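Local coordinates for protein lactococcal phage P2 ORF15 (Lactococcus phage p2, PDB 2WZP) that is the distal tail protein of the phage, probably forming part of the baseplate at the tail tip and serving as an attachment platform for other baseplate proteins, at residues Glu90-Thr95 against Ser153-Phe158; Asp173-Gly178 against Ser210-Leu215; Met184-Gly189 against Thr202-Tyr207; Gly241-Asp246 against Gln306-Asn311; Asn250-Ile255 against Ile301-Gln306. All blocks are in the same frame, centred on the assembly; numbering follows the deposited sequence.

Contact 1 of 5, residues Glu90-Thr95 against Ser153-Phe158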
# COMPACT_ATOMS: atom_id res chain seq x y z
N GLU M 90 -14.34 21.46 2.40
CA GLU M 90 -14.89 20.37 1.64
C GLU M 90 -15.79 19.58 2.58
O GLU M 90 -15.43 19.34 3.72
CB GLU M 90 -13.79 19.51 1.06
CG GLU M 90 -14.32 18.44 0.12
CD GLU M 90 -13.26 17.47 -0.32
OE1 GLU M 90 -13.41 16.26 -0.05
OE2 GLU M 90 -12.26 17.93 -0.93
N PHE M 91 -17.00 19.27 2.12
CA PHE M 91 -17.97 18.49 2.87
C PHE M 91 -18.35 17.27 2.02
O PHE M 91 -18.21 17.29 0.79
CB PHE M 91 -19.25 19.31 3.07
CG PHE M 91 -19.20 20.48 4.01
CD1 PHE M 91 -19.37 20.30 5.38
CD2 PHE M 91 -19.12 21.78 3.52
CE1 PHE M 91 -19.40 21.39 6.24
CE2 PHE M 91 -19.17 22.87 4.39
CZ PHE M 91 -19.30 22.67 5.74
N LYS M 92 -18.85 16.23 2.69
CA LYS M 92 -19.45 15.06 2.09
C LYS M 92 -20.92 15.52 1.92
O LYS M 92 -21.51 16.04 2.86
CB LYS M 92 -19.39 13.87 3.08
CG LYS M 92 -18.12 13.07 3.04
CD LYS M 92 -18.29 11.78 3.83
CE LYS M 92 -17.12 10.83 3.69
NZ LYS M 92 -15.88 11.33 4.35
N LEU M 93 -21.47 15.39 0.70
CA LEU M 93 -22.83 15.82 0.39
C LEU M 93 -23.64 14.56 0.13
O LEU M 93 -23.31 13.75 -0.74
CB LEU M 93 -22.80 16.81 -0.81
CG LEU M 93 -24.10 17.20 -1.56
CD1 LEU M 93 -24.86 18.23 -0.81
CD2 LEU M 93 -23.77 17.86 -2.86
N GLU M 94 -24.62 14.33 0.99
CA GLU M 94 -25.47 13.16 0.96
C GLU M 94 -26.94 13.56 0.81
O GLU M 94 -27.37 14.57 1.40
CB GLU M 94 -25.25 12.33 2.22
CG GLU M 94 -24.09 11.35 2.08
CD GLU M 94 -23.93 10.34 3.19
OE1 GLU M 94 -24.94 9.96 3.83
OE2 GLU M 94 -22.77 9.90 3.41
N THR M 95 -27.70 12.80 -0.02
CA THR M 95 -29.14 13.06 -0.23
C THR M 95 -30.02 11.98 0.40
O THR M 95 -29.58 10.84 0.56
CB THR M 95 -29.51 13.43 -1.67
OG1 THR M 95 -29.52 12.26 -2.50
CG2 THR M 95 -28.64 14.55 -2.25
N SER M 153 -24.16 10.45 -2.74
CA SER M 153 -23.00 10.52 -1.84
C SER M 153 -21.89 11.17 -2.69
O SER M 153 -21.25 10.49 -3.51
CB SER M 153 -22.59 9.15 -1.32
OG SER M 153 -21.85 9.32 -0.12
N GLU M 154 -21.77 12.50 -2.58
CA GLU M 154 -20.85 13.31 -3.38
C GLU M 154 -19.91 14.16 -2.51
O GLU M 154 -19.94 14.07 -1.28
CB GLU M 154 -21.66 14.21 -4.35
CG GLU M 154 -22.60 13.49 -5.31
CD GLU M 154 -22.05 12.37 -6.20
OE1 GLU M 154 -22.87 11.53 -6.64
OE2 GLU M 154 -20.83 12.31 -6.44
N LYS M 155 -19.08 15.00 -3.17
CA LYS M 155 -18.16 15.92 -2.50
C LYS M 155 -18.42 17.33 -2.99
O LYS M 155 -18.51 17.55 -4.20
CB LYS M 155 -16.70 15.55 -2.78
CG LYS M 155 -16.30 14.18 -2.29
CD LYS M 155 -16.14 14.01 -0.78
CE LYS M 155 -15.34 12.73 -0.58
NZ LYS M 155 -13.88 12.88 -0.92
N ILE M 156 -18.57 18.29 -2.06
CA ILE M 156 -18.76 19.70 -2.37
C ILE M 156 -17.62 20.50 -1.73
O ILE M 156 -17.23 20.18 -0.60
CB ILE M 156 -20.19 20.20 -2.02
CG1 ILE M 156 -20.53 21.51 -2.78
CG2 ILE M 156 -20.45 20.30 -0.50
CD1 ILE M 156 -21.93 22.00 -2.62
N THR M 157 -17.01 21.45 -2.47
CA THR M 157 -15.89 22.28 -2.00
C THR M 157 -16.21 23.75 -2.19
O THR M 157 -16.69 24.17 -3.25
CB THR M 157 -14.58 21.94 -2.71
OG1 THR M 157 -14.37 20.54 -2.71
CG2 THR M 157 -13.37 22.67 -2.12
N PHE M 158 -15.90 24.54 -1.15
CA PHE M 158 -16.14 25.96 -1.17
C PHE M 158 -14.91 26.75 -0.94
O PHE M 158 -14.13 26.47 -0.02
CB PHE M 158 -17.13 26.35 -0.06
CG PHE M 158 -18.52 25.83 -0.25
CD1 PHE M 158 -19.44 26.52 -1.03
CD2 PHE M 158 -18.95 24.68 0.41
CE1 PHE M 158 -20.74 26.04 -1.19
CE2 PHE M 158 -20.27 24.22 0.27
CZ PHE M 158 -21.15 24.90 -0.54
O HOH W 1 -11.42 19.92 -2.37
O HOH W 2 -11.49 13.75 0.33
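The F91 and F158 rings meet through F91 CD2 and F158 CE2, 4.2 Å apart. F91 CD2 lies at the edge of the F158 ring, near its plane. F158 CE2 meets the F91 ring obliquely, and so does I156 CG2. The F91 ring also stacks on F56 of strand 54-57. I156 chi1 of -160° turns CG1 away from the backbone N and leaves CG2 to reach strand 90-95. That methyl touches F91 CB at 3.9 Å and also packs on L93 CB. L93 and I156 continue this apolar face under helix 100-115, where M107, F110 and I114 cover it. E154 shares the face, but its carboxylate turns off to T141 and T143. The two strands are antiparallel neighbours in the seven-stranded sheet of the N-terminal domain. Two hydrogen-bonded pairs join them. F91 N reaches I156 O at 2.9 Å, and I156 N returns to F91 O. E154 N meets L93 O at 2.7 Å, and L93 N gives to E154 O. The other face is polar. E90 OE1 forms a long salt bridge of 3.5 Å with K155 NZ, and a water spans the same two atoms. The E90 chain runs extended to this point, whereas K155 bends at chi2 and chi4. A second water links E90 OE2 to T157 OG1, at 2.6 Å and 3.0 Å. T157 OG1 also bonds D139, and K92 NZ turns to Q58.

Contact 2 of 5, residues Asp173-Gly178 against Ser210-Leu215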
# COMPACT_ATOMS: atom_id res chain seq x y z
N ASP M 173 -26.76 58.54 17.50
CA ASP M 173 -27.62 59.72 17.49
C ASP M 173 -26.88 60.93 18.03
O ASP M 173 -26.33 60.87 19.13
CB ASP M 173 -28.86 59.48 18.37
CG ASP M 173 -29.99 58.77 17.69
OD1 ASP M 173 -30.83 59.46 17.07
OD2 ASP M 173 -30.11 57.54 17.86
N LYS M 174 -26.91 62.04 17.30
CA LYS M 174 -26.28 63.26 17.75
C LYS M 174 -27.27 64.05 18.64
O LYS M 174 -28.18 64.72 18.16
CB LYS M 174 -25.73 64.08 16.57
CG LYS M 174 -24.78 65.20 16.98
CD LYS M 174 -23.40 64.71 17.39
CE LYS M 174 -22.67 65.91 17.95
NZ LYS M 174 -21.19 65.71 18.00
N ILE M 175 -27.11 63.86 19.96
CA ILE M 175 -27.92 64.46 21.00
C ILE M 175 -27.10 65.58 21.63
O ILE M 175 -25.92 65.39 21.96
CB ILE M 175 -28.36 63.42 22.08
CG1 ILE M 175 -28.86 62.06 21.49
CG2 ILE M 175 -29.33 64.01 23.11
CD1 ILE M 175 -30.17 62.08 20.71
N GLN M 176 -27.73 66.74 21.79
CA GLN M 176 -27.11 67.90 22.40
C GLN M 176 -27.70 68.10 23.76
O GLN M 176 -28.90 67.94 23.96
CB GLN M 176 -27.34 69.16 21.55
CG GLN M 176 -26.36 69.29 20.38
CD GLN M 176 -25.50 70.51 20.52
OE1 GLN M 176 -25.98 71.65 20.44
NE2 GLN M 176 -24.21 70.29 20.76
N ASN M 177 -26.85 68.45 24.71
CA ASN M 177 -27.23 68.76 26.08
C ASN M 177 -28.04 70.05 26.09
O ASN M 177 -27.89 70.89 25.21
CB ASN M 177 -25.95 68.98 26.90
CG ASN M 177 -25.35 67.74 27.48
OD1 ASN M 177 -26.00 66.71 27.66
ND2 ASN M 177 -24.09 67.82 27.84
N GLY M 178 -28.87 70.23 27.11
CA GLY M 178 -29.59 71.47 27.31
C GLY M 178 -28.63 72.49 27.90
O GLY M 178 -27.45 72.18 28.12
N SER M 210 -23.01 64.09 31.16
CA SER M 210 -21.59 64.28 30.88
C SER M 210 -21.29 63.29 29.74
O SER M 210 -21.80 62.15 29.76
CB SER M 210 -20.73 64.04 32.12
OG SER M 210 -20.87 62.70 32.54
N ASP M 211 -20.61 63.78 28.68
CA ASP M 211 -20.29 63.04 27.47
C ASP M 211 -21.57 62.52 26.76
O ASP M 211 -21.68 61.33 26.48
CB ASP M 211 -19.26 61.94 27.77
CG ASP M 211 -18.57 61.29 26.58
OD1 ASP M 211 -18.49 61.94 25.50
OD2 ASP M 211 -18.03 60.16 26.74
N ILE M 212 -22.54 63.44 26.47
CA ILE M 212 -23.79 63.10 25.76
C ILE M 212 -23.45 62.57 24.34
O ILE M 212 -24.17 61.77 23.73
CB ILE M 212 -24.76 64.31 25.73
CG1 ILE M 212 -26.18 63.95 25.26
CG2 ILE M 212 -24.21 65.50 24.93
CD1 ILE M 212 -27.01 63.15 26.20
N ASP M 213 -22.28 62.99 23.88
CA ASP M 213 -21.68 62.70 22.62
C ASP M 213 -21.42 61.23 22.44
O ASP M 213 -21.52 60.73 21.32
CB ASP M 213 -20.39 63.48 22.50
CG ASP M 213 -20.14 63.91 21.10
OD1 ASP M 213 -19.12 63.44 20.52
OD2 ASP M 213 -20.96 64.70 20.57
N ARG M 214 -21.19 60.51 23.52
CA ARG M 214 -20.96 59.06 23.46
C ARG M 214 -22.10 58.32 22.74
O ARG M 214 -21.86 57.24 22.22
CB ARG M 214 -20.72 58.50 24.88
CG ARG M 214 -21.96 58.04 25.59
CD ARG M 214 -21.81 57.96 27.08
NE ARG M 214 -22.78 58.85 27.70
CZ ARG M 214 -23.80 58.44 28.41
NH1 ARG M 214 -23.96 57.15 28.66
NH2 ARG M 214 -24.65 59.30 28.91
N LEU M 215 -23.31 58.89 22.70
CA LEU M 215 -24.50 58.31 22.07
C LEU M 215 -24.48 58.39 20.52
O LEU M 215 -25.29 57.75 19.85
CB LEU M 215 -25.80 58.94 22.66
CG LEU M 215 -25.98 58.90 24.19
CD1 LEU M 215 -27.23 59.63 24.59
CD2 LEU M 215 -26.10 57.49 24.71
O HOH W 3 -24.86 62.36 21.00
O HOH W 4 -23.28 66.24 21.27
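I175 and I212 form the tight part of this contact, with I175 CG2 3.8 Å from I212 CG1. Their side chains cross at about a right angle. I175 CG1 also reaches the buried L215 at CD1. N177 slides past I212 in the opposite direction, and its OD1 lies 3.3 Å from I212 CB. That oxygen accepts a bond from E209 N. D173 N closes the other end with a bond of 2.9 Å to L215 O. The looser side is polar and water-bridged. K174 bends at chi2 (75°) to bring NZ within 2.8 Å of D213 OD2, a salt bridge on the syn lone pair. One water donates to both D213 OD2 and I175 O. Another accepts from I175 N. Chains of other proteins also reach this surface, and an aromatic side chain of one packs on I175 and I212. The residues 173-178 run out of strand 165-173, with K174 still backbone-bonded to S313 of strand 312-322. The 3-10 turn at 212-215 leads toward strand 218-220.

Contact 3 of 5, residues Met184-Gly189 against Thr202-Tyr207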
# COMPACT_ATOMS: atom_id res chain seq x y z
N MET M 184 -33.15 76.53 37.63
CA MET M 184 -33.81 75.38 37.02
C MET M 184 -32.98 74.12 37.11
O MET M 184 -33.47 73.12 37.63
CB MET M 184 -34.22 75.64 35.56
CG MET M 184 -35.18 76.83 35.41
SD MET M 184 -36.14 76.78 33.86
CE MET M 184 -37.32 75.37 34.27
N SER M 185 -31.73 74.17 36.61
CA SER M 185 -30.78 73.03 36.55
C SER M 185 -30.27 72.59 37.90
O SER M 185 -30.13 73.41 38.82
CB SER M 185 -29.57 73.39 35.68
OG SER M 185 -29.97 73.83 34.39
N LYS M 186 -29.92 71.29 38.02
CA LYS M 186 -29.32 70.84 39.29
C LYS M 186 -27.85 71.25 39.26
O LYS M 186 -27.06 70.76 38.42
CB LYS M 186 -29.50 69.33 39.53
CG LYS M 186 -29.13 68.91 40.96
CD LYS M 186 -29.25 67.42 41.17
CE LYS M 186 -29.38 67.08 42.61
NZ LYS M 186 -29.68 65.64 42.82
N ILE M 187 -27.54 72.24 40.09
CA ILE M 187 -26.22 72.84 40.29
C ILE M 187 -26.26 73.56 41.64
O ILE M 187 -27.31 74.07 42.02
CB ILE M 187 -25.82 73.78 39.11
CG1 ILE M 187 -24.31 74.12 39.15
CG2 ILE M 187 -26.72 75.03 39.02
CD1 ILE M 187 -23.74 74.71 37.93
N TYR M 188 -25.13 73.56 42.37
CA TYR M 188 -25.01 74.23 43.66
C TYR M 188 -24.44 75.65 43.43
O TYR M 188 -23.26 75.92 43.67
CB TYR M 188 -24.18 73.40 44.66
CG TYR M 188 -24.69 71.99 44.86
CD1 TYR M 188 -25.68 71.72 45.81
CD2 TYR M 188 -24.17 70.91 44.13
CE1 TYR M 188 -26.16 70.42 46.01
CE2 TYR M 188 -24.65 69.61 44.31
CZ TYR M 188 -25.65 69.37 45.25
OH TYR M 188 -26.12 68.10 45.48
N GLY M 189 -25.29 76.52 42.91
CA GLY M 189 -24.91 77.89 42.60
C GLY M 189 -25.40 78.89 43.62
O GLY M 189 -26.02 78.52 44.63
N THR M 202 -40.92 73.55 38.14
CA THR M 202 -39.78 74.24 37.58
C THR M 202 -38.50 73.80 38.27
O THR M 202 -37.44 73.82 37.72
CB THR M 202 -39.97 75.77 37.62
OG1 THR M 202 -39.53 76.30 38.85
CG2 THR M 202 -41.37 76.09 37.48
N SER M 203 -38.68 73.41 39.51
CA SER M 203 -37.74 72.91 40.50
C SER M 203 -36.32 72.88 40.20
O SER M 203 -35.61 73.86 40.43
CB SER M 203 -38.11 71.48 40.73
OG SER M 203 -37.15 70.80 41.43
N TYR M 204 -35.92 71.61 39.79
CA TYR M 204 -34.65 71.15 39.25
C TYR M 204 -34.84 70.13 38.16
O TYR M 204 -35.64 69.20 38.26
CB TYR M 204 -33.54 70.85 40.27
CG TYR M 204 -33.35 69.43 40.73
CD1 TYR M 204 -32.86 68.44 39.87
CD2 TYR M 204 -33.53 69.09 42.07
CE1 TYR M 204 -32.67 67.14 40.30
CE2 TYR M 204 -33.30 67.79 42.52
CZ TYR M 204 -32.86 66.82 41.63
OH TYR M 204 -32.64 65.55 42.11
N THR M 205 -34.14 70.37 37.07
CA THR M 205 -34.05 69.50 35.91
C THR M 205 -32.55 69.24 35.72
O THR M 205 -31.73 69.99 36.27
CB THR M 205 -34.71 70.13 34.68
OG1 THR M 205 -34.11 71.39 34.42
CG2 THR M 205 -36.21 70.29 34.81
N TYR M 206 -32.20 68.17 35.01
CA TYR M 206 -30.82 67.84 34.70
C TYR M 206 -30.52 68.53 33.37
O TYR M 206 -31.25 68.31 32.40
CB TYR M 206 -30.63 66.32 34.62
CG TYR M 206 -30.71 65.64 35.98
CD1 TYR M 206 -29.61 65.62 36.84
CD2 TYR M 206 -31.89 65.05 36.41
CE1 TYR M 206 -29.68 65.01 38.09
CE2 TYR M 206 -31.95 64.39 37.63
CZ TYR M 206 -30.85 64.39 38.48
OH TYR M 206 -30.96 63.81 39.72
N TYR M 207 -29.48 69.40 33.32
CA TYR M 207 -29.12 70.16 32.12
C TYR M 207 -28.89 69.25 30.92
O TYR M 207 -29.26 69.58 29.80
CB TYR M 207 -27.86 71.04 32.37
CG TYR M 207 -26.55 70.30 32.20
CD1 TYR M 207 -25.84 70.36 31.00
CD2 TYR M 207 -26.05 69.48 33.21
CE1 TYR M 207 -24.66 69.63 30.82
CE2 TYR M 207 -24.88 68.74 33.03
CZ TYR M 207 -24.18 68.83 31.84
OH TYR M 207 -23.00 68.15 31.69
O HOH W 5 -31.70 72.27 33.31
O HOH W 6 -28.05 69.62 36.05
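K186 NZ has two partners: it donates to Y204 OH at 3.0 Å, and its stronger, ionic partner is an acidic side chain on the chain of another protein. The segments are irregular loops of the C-terminal domain, joined by a single beta bridge between S185 and T205. K186 N gives to T205 O at 2.8 Å. The K186 chain is fully extended (chi1 -168°) and lies alongside Y204, pointing the same way. Its CD sits over one face of the Y204 ring, 3.9 Å from the centroid, a CH-pi contact. K186 CD also meets the Y206 ring obliquely. Y204 OH and Y206 OH each bond acidic side chains of other protein chains, so this buried polar cluster is completed by the assembly. M184 reaches across with CE, 4.3 Å from T202 CB. S185 OG also accepts from I181 N. A water bridges S185 OG, at 2.6 Å, and T205 OG1, at 2.8 Å.

Contact 4 of 5, residues Gly241-Asp246 against Gln306-Asn311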
# COMPACT_ATOMS: atom_id res chain seq x y z
N GLY M 241 -20.21 62.74 6.78
CA GLY M 241 -19.71 61.39 6.78
C GLY M 241 -19.38 60.96 8.18
O GLY M 241 -20.05 61.38 9.13
N VAL M 242 -18.34 60.15 8.32
CA VAL M 242 -17.85 59.60 9.59
C VAL M 242 -16.32 59.61 9.64
O VAL M 242 -15.68 59.49 8.60
CB VAL M 242 -18.38 58.15 9.83
CG1 VAL M 242 -19.89 58.13 10.04
CG2 VAL M 242 -17.97 57.19 8.70
N ARG M 243 -15.74 59.74 10.84
CA ARG M 243 -14.29 59.66 11.04
C ARG M 243 -13.92 58.63 12.09
O ARG M 243 -14.71 58.36 13.00
CB ARG M 243 -13.64 61.01 11.32
CG ARG M 243 -13.92 61.61 12.68
CD ARG M 243 -13.28 62.96 12.70
NE ARG M 243 -13.21 63.51 14.05
CZ ARG M 243 -12.13 64.07 14.58
NH1 ARG M 243 -11.00 64.14 13.88
NH2 ARG M 243 -12.17 64.56 15.80
N PHE M 244 -12.72 58.05 11.96
CA PHE M 244 -12.24 57.01 12.85
C PHE M 244 -11.01 57.50 13.55
O PHE M 244 -10.10 58.03 12.90
CB PHE M 244 -11.94 55.71 12.07
CG PHE M 244 -13.18 55.01 11.58
CD1 PHE M 244 -13.78 54.01 12.34
CD2 PHE M 244 -13.77 55.37 10.37
CE1 PHE M 244 -14.95 53.39 11.90
CE2 PHE M 244 -14.95 54.76 9.94
CZ PHE M 244 -15.53 53.78 10.71
N LEU M 245 -10.98 57.30 14.86
CA LEU M 245 -9.89 57.71 15.74
C LEU M 245 -9.28 56.49 16.41
O LEU M 245 -10.00 55.59 16.83
CB LEU M 245 -10.44 58.67 16.83
CG LEU M 245 -11.44 59.78 16.44
CD1 LEU M 245 -11.90 60.47 17.67
CD2 LEU M 245 -10.80 60.84 15.55
N ASP M 246 -7.95 56.48 16.56
CA ASP M 246 -7.22 55.40 17.23
C ASP M 246 -7.35 55.51 18.76
O ASP M 246 -8.01 56.43 19.26
CB ASP M 246 -5.74 55.36 16.77
CG ASP M 246 -4.88 56.58 17.12
OD1 ASP M 246 -3.74 56.65 16.61
OD2 ASP M 246 -5.33 57.43 17.92
N GLN M 306 -12.44 54.85 18.34
CA GLN M 306 -13.84 55.25 18.18
C GLN M 306 -14.19 55.93 16.88
O GLN M 306 -13.34 56.60 16.28
CB GLN M 306 -14.34 56.09 19.35
CG GLN M 306 -13.57 57.35 19.64
CD GLN M 306 -13.92 57.88 21.01
OE1 GLN M 306 -13.89 59.10 21.23
NE2 GLN M 306 -14.25 56.98 21.96
N MET M 307 -15.46 55.79 16.47
CA MET M 307 -15.98 56.46 15.30
C MET M 307 -16.87 57.64 15.72
O MET M 307 -17.77 57.49 16.56
CB MET M 307 -16.75 55.52 14.35
CG MET M 307 -17.17 56.18 13.07
SD MET M 307 -18.33 55.17 12.19
CE MET M 307 -19.87 55.72 12.92
N GLU M 308 -16.63 58.80 15.10
CA GLU M 308 -17.42 59.99 15.32
C GLU M 308 -18.16 60.30 14.04
O GLU M 308 -17.71 59.93 12.95
CB GLU M 308 -16.54 61.17 15.73
CG GLU M 308 -15.93 61.01 17.12
CD GLU M 308 -15.09 62.18 17.58
OE1 GLU M 308 -14.67 62.18 18.76
OE2 GLU M 308 -14.83 63.09 16.75
N LEU M 309 -19.31 60.95 14.16
CA LEU M 309 -20.10 61.38 13.02
C LEU M 309 -19.58 62.74 12.56
O LEU M 309 -19.01 63.49 13.35
CB LEU M 309 -21.58 61.53 13.42
CG LEU M 309 -22.29 60.36 14.10
CD1 LEU M 309 -23.76 60.70 14.36
CD2 LEU M 309 -22.15 59.06 13.31
N ILE M 310 -19.71 63.04 11.27
CA ILE M 310 -19.34 64.35 10.73
C ILE M 310 -20.60 64.91 10.11
O ILE M 310 -21.08 64.39 9.09
CB ILE M 310 -18.14 64.36 9.75
CG1 ILE M 310 -16.85 63.90 10.46
CG2 ILE M 310 -17.98 65.79 9.12
CD1 ILE M 310 -15.86 63.51 9.64
N ASN M 311 -21.17 65.95 10.76
CA ASN M 311 -22.36 66.66 10.32
C ASN M 311 -23.53 65.71 10.05
O ASN M 311 -24.20 65.83 9.04
CB ASN M 311 -22.02 67.57 9.12
CG ASN M 311 -23.16 68.38 8.64
OD1 ASN M 311 -24.02 68.78 9.41
ND2 ASN M 311 -23.22 68.59 7.34
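R243 holds E308 side-on, with NE and NH2 both 3.2 Å from the one oxygen OE2. Both nitrogens come from the same face of the carboxylate, whose plane stands 56° from that of the guanidinium. L245 CD1 touches E308 OE1 at 3.4 Å. The I310 CD1 methyl packs on R243 CB. On the opposite face of the sheet M307 CG lies over the F244 ring, 3.9 Å from its centroid. M307 SD follows obliquely in a Met-aromatic contact, and CE reaches V242 CG1 at 3.8 Å. The M307 chain bends at chi3 (88°) to do so. Strands 240-246 and 305-310 fix these positions as antiparallel neighbours, through hydrogen-bonded pairs G241-I310, R243-E308 and L245-Q306. Outside them, W218 and I220 of strand 218-220 pack on F244 and M307, and F317 also touches M307. E251 forms a salt bridge with R243 NH1. Two carboxylates share one guanidinium, which probably offsets its charge and, with L245 CD2 over the centre of one face, limits its rotation.

Contact 5 of 5, residues Asn250-Ile255 against Ile301-Gln306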
# COMPACT_ATOMS: atom_id res chain seq x y z
N ASN M 250 -6.43 60.05 17.86
CA ASN M 250 -5.98 60.67 16.61
C ASN M 250 -6.71 60.09 15.39
O ASN M 250 -6.85 58.87 15.29
CB ASN M 250 -4.47 60.51 16.45
CG ASN M 250 -3.68 61.40 17.37
OD1 ASN M 250 -3.96 62.59 17.54
ND2 ASN M 250 -2.66 60.85 17.97
N GLU M 251 -7.15 60.94 14.45
CA GLU M 251 -7.84 60.45 13.26
C GLU M 251 -6.88 59.75 12.32
O GLU M 251 -5.80 60.28 12.04
CB GLU M 251 -8.58 61.59 12.56
CG GLU M 251 -9.34 61.17 11.32
CD GLU M 251 -9.87 62.35 10.54
OE1 GLU M 251 -10.41 63.28 11.17
OE2 GLU M 251 -9.77 62.32 9.29
N TYR M 252 -7.25 58.54 11.86
CA TYR M 252 -6.40 57.75 10.97
C TYR M 252 -7.07 57.44 9.62
O TYR M 252 -6.38 57.01 8.70
CB TYR M 252 -5.89 56.46 11.68
CG TYR M 252 -7.00 55.48 12.02
CD1 TYR M 252 -7.39 54.50 11.12
CD2 TYR M 252 -7.68 55.57 13.23
CE1 TYR M 252 -8.44 53.62 11.42
CE2 TYR M 252 -8.71 54.69 13.55
CZ TYR M 252 -9.09 53.72 12.63
OH TYR M 252 -10.13 52.86 12.91
N THR M 253 -8.40 57.60 9.53
CA THR M 253 -9.24 57.39 8.33
C THR M 253 -10.63 58.04 8.52
O THR M 253 -11.07 58.25 9.67
CB THR M 253 -9.32 55.90 7.89
OG1 THR M 253 -9.63 55.85 6.50
CG2 THR M 253 -10.36 55.08 8.66
N ALA M 254 -11.32 58.31 7.39
CA ALA M 254 -12.66 58.91 7.35
C ALA M 254 -13.29 58.76 5.96
O ALA M 254 -12.59 58.79 4.94
CB ALA M 254 -12.58 60.39 7.70
N ILE M 255 -14.62 58.61 5.93
CA ILE M 255 -15.42 58.51 4.70
C ILE M 255 -16.32 59.75 4.76
O ILE M 255 -17.27 59.75 5.52
CB ILE M 255 -16.21 57.17 4.65
CG1 ILE M 255 -15.25 55.96 4.77
CG2 ILE M 255 -17.06 57.09 3.39
CD1 ILE M 255 -15.84 54.74 5.35
N ILE M 301 -9.20 49.61 6.97
CA ILE M 301 -8.82 48.81 8.13
C ILE M 301 -9.14 49.59 9.42
O ILE M 301 -8.43 50.53 9.80
CB ILE M 301 -7.33 48.30 8.10
CG1 ILE M 301 -6.87 47.68 6.76
CG2 ILE M 301 -7.01 47.39 9.27
CD1 ILE M 301 -7.88 46.69 5.99
N ILE M 302 -10.22 49.17 10.09
CA ILE M 302 -10.72 49.80 11.30
C ILE M 302 -10.00 49.28 12.54
O ILE M 302 -10.06 48.09 12.87
CB ILE M 302 -12.28 49.71 11.38
CG1 ILE M 302 -12.99 50.22 10.09
CG2 ILE M 302 -12.82 50.33 12.63
CD1 ILE M 302 -12.54 51.57 9.40
N GLU M 303 -9.33 50.20 13.24
CA GLU M 303 -8.58 49.94 14.46
C GLU M 303 -9.45 50.19 15.68
O GLU M 303 -10.50 50.84 15.60
CB GLU M 303 -7.35 50.88 14.54
CG GLU M 303 -6.31 50.72 13.44
CD GLU M 303 -5.70 49.34 13.28
OE1 GLU M 303 -5.59 48.87 12.12
OE2 GLU M 303 -5.33 48.72 14.30
N LYS M 304 -8.97 49.72 16.83
CA LYS M 304 -9.60 49.98 18.13
C LYS M 304 -9.50 51.48 18.37
O LYS M 304 -8.52 52.13 18.00
CB LYS M 304 -8.90 49.20 19.26
CG LYS M 304 -9.22 47.70 19.23
CD LYS M 304 -8.53 46.94 20.37
CE LYS M 304 -8.46 45.45 20.09
NZ LYS M 304 -7.63 44.73 21.10
N GLY M 305 -10.55 52.03 18.93
CA GLY M 305 -10.68 53.44 19.20
C GLY M 305 -12.13 53.80 19.10
O GLY M 305 -12.99 53.10 19.65
N GLN M 306 -12.44 54.85 18.34
CA GLN M 306 -13.84 55.25 18.18
C GLN M 306 -14.19 55.93 16.88
O GLN M 306 -13.34 56.60 16.28
CB GLN M 306 -14.34 56.09 19.35
CG GLN M 306 -13.57 57.35 19.64
CD GLN M 306 -13.92 57.88 21.01
OE1 GLN M 306 -13.89 59.10 21.23
NE2 GLN M 306 -14.25 56.98 21.96
O HOH W 7 -11.25 53.27 15.28
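The backbones keep their distance where Y252 faces E303, with 8.8 Å between Y252 CA and E303 CA, and a side chain spans the gap. Y252 chi1 of 65° sets the ring between the backbone N and the carbonyl carbon and points it at the loop. Its OH accepts from E303 N at 2.8 Å, with an N-H...O angle of 149°. The same OH donates to a water at 2.7 Å, and that water donates to E303 O at 2.6 Å. Both backbone polar groups of E303 are therefore tied to the one phenol, one directly and one through the water. The ring edge carries I301 O, 3.5 Å from CE1, close to the ring plane. E303 CG lies over one face, 4.1 Å above the plane and offset toward the rim. The E303 chain bends at chi2, and its carboxylate leads away from Y252; the residue is exposed. A smaller apolar contact joins T253 CG2 and I302 CD1 at 4.2 Å. I302 also packs on I224 and F227 of strand 224-233. T253 OG1 turns to T299 O. G305 has backbone angles that call for glycine where the loop turns into strand 305-310. Strand 240-246 lies between strands 251-257 and 305-310, and F244 packs on Y252. The contact joins the outermost strand, within this chain, of a four-stranded antiparallel sheet to the loop entering a strand two places away.

Contacts 1 and 4 are partly buried antiparallel strand pairs, each with one apolar face and one salt-bridged face. They lie in different domains, with centres about 45 Å apart. Contacts 4 and 5 belong to the same four-stranded sheet and share Q306. Contact 5 is the surface member and depends on one tyrosine and a water, not on strand pairing. Contacts 2 and 3 lie in the long excursion between strands 165-173 and 218-220, and touch through N177 and Y207. Neither has regular strands. Contact 2 mixes apolar packing with an ion pair at the surface. Contact 3 is farthest from the chain centre yet buried, probably because chains of other proteins pack on it and bond its polar groups.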